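Local coordinates for uncharacterized conserved protein (Vibrio parahaemolyticus, PDB 3MUQ) that is of unknown function but, as a periplasmic binding protein-like protein, probably binds a small ligand outside the cytoplasm, at residues Y74-R79 and V203-Y208. Sequence-based numbering, arbitrary orientation.
Sequences YGVLPR and VNPERY
Gly75 and Val203 form an antiparallel, non-hydrogen-bonded pair at the end of strand 195-203, part of the mixed sheet of a periplasmic binding protein-like fold. With no side chain, Gly75 adds no bulk at this buried pair, and its CA lies 4.6 Å from Val203 CA. The tight part follows at once: Asn204 N gives a hydrogen bond of 3.0 Å to Tyr74 O, nearly straight at the N-H (163°) though tilted from the carbonyl plane. Val76 CG1 meets Asn204 CG at 3.7 Å and CG2 reaches Pro205 CD, the two branches of valine dividing between the residues. Asparagine suits its place by using both ends of the amide: OD1 accepts from Glu206 N, which lies above the carbonyl plane, closing an Asx turn, and ND2 bonds to Gly73 O. CG stands anti to the backbone N (chi1 -174°), and in this position the amide carbon lies against Val76 CG1. On the more solvent-exposed side, Arg207, its long chain bent at chi3, lays one face of its guanidinium over Tyr74 CD1, ring and guanidinium planes 53° apart, while NH2 bonds to Glu51 O. One water bridges this side, donating to Tyr74 O at 2.8 Å and accepting from Arg207 NE at 2.9 Å.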
loop_
_atom_site.group_PDB
_atom_site.type_symbol
_atom_site.label_atom_id
_atom_site.label_comp_id
_atom_site.label_asym_id
_atom_site.label_seq_id
_atom_site.Cartn_x
_atom_site.Cartn_y
_atom_site.Cartn_z
ATOM N N TYR A 74 -15.085 -15.213 9.799
ATOM C CA TYR A 74 -14.511 -16.183 8.877
ATOM C C TYR A 74 -13.050 -15.871 8.588
ATOM O O TYR A 74 -12.215 -16.772 8.491
ATOM C CB TYR A 74 -15.307 -16.215 7.571
ATOM C CG TYR A 74 -16.752 -16.629 7.762
ATOM C CD1 TYR A 74 -17.150 -17.339 8.881
ATOM C CD2 TYR A 74 -17.714 -16.295 6.818
ATOM C CE1 TYR A 74 -18.487 -17.709 9.061
ATOM C CE2 TYR A 74 -19.032 -16.658 6.979
ATOM C CZ TYR A 74 -19.416 -17.363 8.096
ATOM O OH TYR A 74 -20.726 -17.709 8.233
ATOM N N GLY A 75 -12.745 -14.586 8.456
ATOM C CA GLY A 75 -11.379 -14.153 8.213
ATOM C C GLY A 75 -10.900 -13.187 9.280
ATOM O O GLY A 75 -11.721 -12.538 9.964
ATOM N N VAL A 76 -9.577 -13.098 9.422
ATOM C CA VAL A 76 -8.949 -12.195 10.376
ATOM C C VAL A 76 -7.752 -11.492 9.744
ATOM O O VAL A 76 -7.312 -11.872 8.662
ATOM C CB VAL A 76 -8.452 -12.958 11.628
ATOM C CG1 VAL A 76 -9.622 -13.614 12.377
ATOM C CG2 VAL A 76 -7.397 -13.992 11.235
ATOM N N LEU A 77 -7.225 -10.490 10.453
ATOM C CA LEU A 77 -6.145 -9.621 9.976
ATOM C C LEU A 77 -6.282 -9.180 8.523
ATOM O O LEU A 77 -5.343 -9.318 7.736
ATOM C CB LEU A 77 -4.779 -10.274 10.199
ATOM C CG LEU A 77 -4.444 -10.531 11.663
ATOM C CD1 LEU A 77 -3.053 -11.137 11.804
ATOM C CD2 LEU A 77 -4.565 -9.203 12.428
ATOM N N PRO A 78 -7.441 -8.618 8.166
ATOM C CA PRO A 78 -7.590 -8.140 6.796
ATOM C C PRO A 78 -6.649 -6.967 6.549
ATOM O O PRO A 78 -6.453 -6.116 7.421
ATOM C CB PRO A 78 -9.038 -7.678 6.753
ATOM C CG PRO A 78 -9.332 -7.314 8.157
ATOM C CD PRO A 78 -8.665 -8.397 8.949
ATOM N N ARG A 79 -6.062 -6.941 5.363
ATOM C CA ARG A 79 -5.102 -5.916 5.030
ATOM C C ARG A 79 -5.313 -5.473 3.616
ATOM O O ARG A 79 -5.500 -6.298 2.710
ATOM C CB ARG A 79 -3.682 -6.436 5.200
ATOM C CG ARG A 79 -3.236 -6.460 6.650
ATOM C CD ARG A 79 -2.312 -7.608 6.874
ATOM N NE ARG A 79 -1.773 -7.635 8.226
ATOM C CZ ARG A 79 -0.690 -8.319 8.563
ATOM N NH1 ARG A 79 -0.060 -9.029 7.635
ATOM N NH2 ARG A 79 -0.240 -8.298 9.815
ATOM N N VAL A 203 -7.607 -16.902 6.846
ATOM C CA VAL A 203 -8.662 -17.736 7.392
ATOM C C VAL A 203 -8.489 -17.832 8.908
ATOM O O VAL A 203 -7.382 -18.038 9.408
ATOM C CB VAL A 203 -8.700 -19.119 6.717
ATOM C CG1 VAL A 203 -9.665 -20.059 7.455
ATOM C CG2 VAL A 203 -9.053 -18.956 5.201
ATOM N N ASN A 204 -9.582 -17.648 9.639
ATOM C CA ASN A 204 -9.519 -17.601 11.096
ATOM C C ASN A 204 -9.011 -18.920 11.708
ATOM O O ASN A 204 -9.682 -19.942 11.624
ATOM C CB ASN A 204 -10.898 -17.263 11.638
ATOM C CG ASN A 204 -10.900 -17.045 13.143
ATOM O OD1 ASN A 204 -9.940 -17.388 13.847
ATOM N ND2 ASN A 204 -11.984 -16.463 13.645
ATOM N N PRO A 205 -7.823 -18.899 12.335
ATOM C CA PRO A 205 -7.252 -20.157 12.844
ATOM C C PRO A 205 -8.048 -20.707 14.022
ATOM O O PRO A 205 -7.906 -21.870 14.373
ATOM C CB PRO A 205 -5.853 -19.742 13.306
ATOM C CG PRO A 205 -5.996 -18.305 13.667
ATOM C CD PRO A 205 -6.957 -17.747 12.635
ATOM N N GLU A 206 -8.873 -19.859 14.620
ATOM C CA GLU A 206 -9.802 -20.274 15.657
ATOM C C GLU A 206 -10.835 -21.200 15.048
ATOM O O GLU A 206 -11.231 -22.187 15.662
ATOM C CB GLU A 206 -10.533 -19.049 16.199
ATOM C CG GLU A 206 -10.341 -18.743 17.662
ATOM C CD GLU A 206 -11.292 -17.645 18.126
ATOM O OE1 GLU A 206 -12.122 -17.185 17.303
ATOM O OE2 GLU A 206 -11.211 -17.241 19.307
ATOM N N ARG A 207 -11.303 -20.852 13.849
ATOM C CA ARG A 207 -12.265 -21.683 13.142
ATOM C C ARG A 207 -11.588 -22.925 12.592
ATOM O O ARG A 207 -12.207 -23.986 12.523
ATOM C CB ARG A 207 -12.930 -20.920 11.994
ATOM C CG ARG A 207 -14.047 -20.027 12.421
ATOM C CD ARG A 207 -14.593 -19.198 11.259
ATOM N NE ARG A 207 -15.184 -19.999 10.188
ATOM C CZ ARG A 207 -16.392 -20.554 10.253
ATOM N NH1 ARG A 207 -17.140 -20.413 11.342
ATOM N NH2 ARG A 207 -16.855 -21.252 9.236
ATOM N N TYR A 208 -10.321 -22.792 12.191
ATOM C CA TYR A 208 -9.605 -23.908 11.569
ATOM C C TYR A 208 -8.188 -24.030 12.094
ATOM O O TYR A 208 -7.248 -23.537 11.484
ATOM C CB TYR A 208 -9.600 -23.764 10.042
ATOM C CG TYR A 208 -10.998 -23.804 9.490
ATOM C CD1 TYR A 208 -11.683 -25.016 9.376
ATOM C CD2 TYR A 208 -11.660 -22.632 9.136
ATOM C CE1 TYR A 208 -12.975 -25.059 8.903
ATOM C CE2 TYR A 208 -12.943 -22.665 8.656
ATOM C CZ TYR A 208 -13.603 -23.879 8.551
ATOM O OH TYR A 208 -14.889 -23.905 8.081
HETATM O O HOH W 1 -13.342 -19.317 8.017
#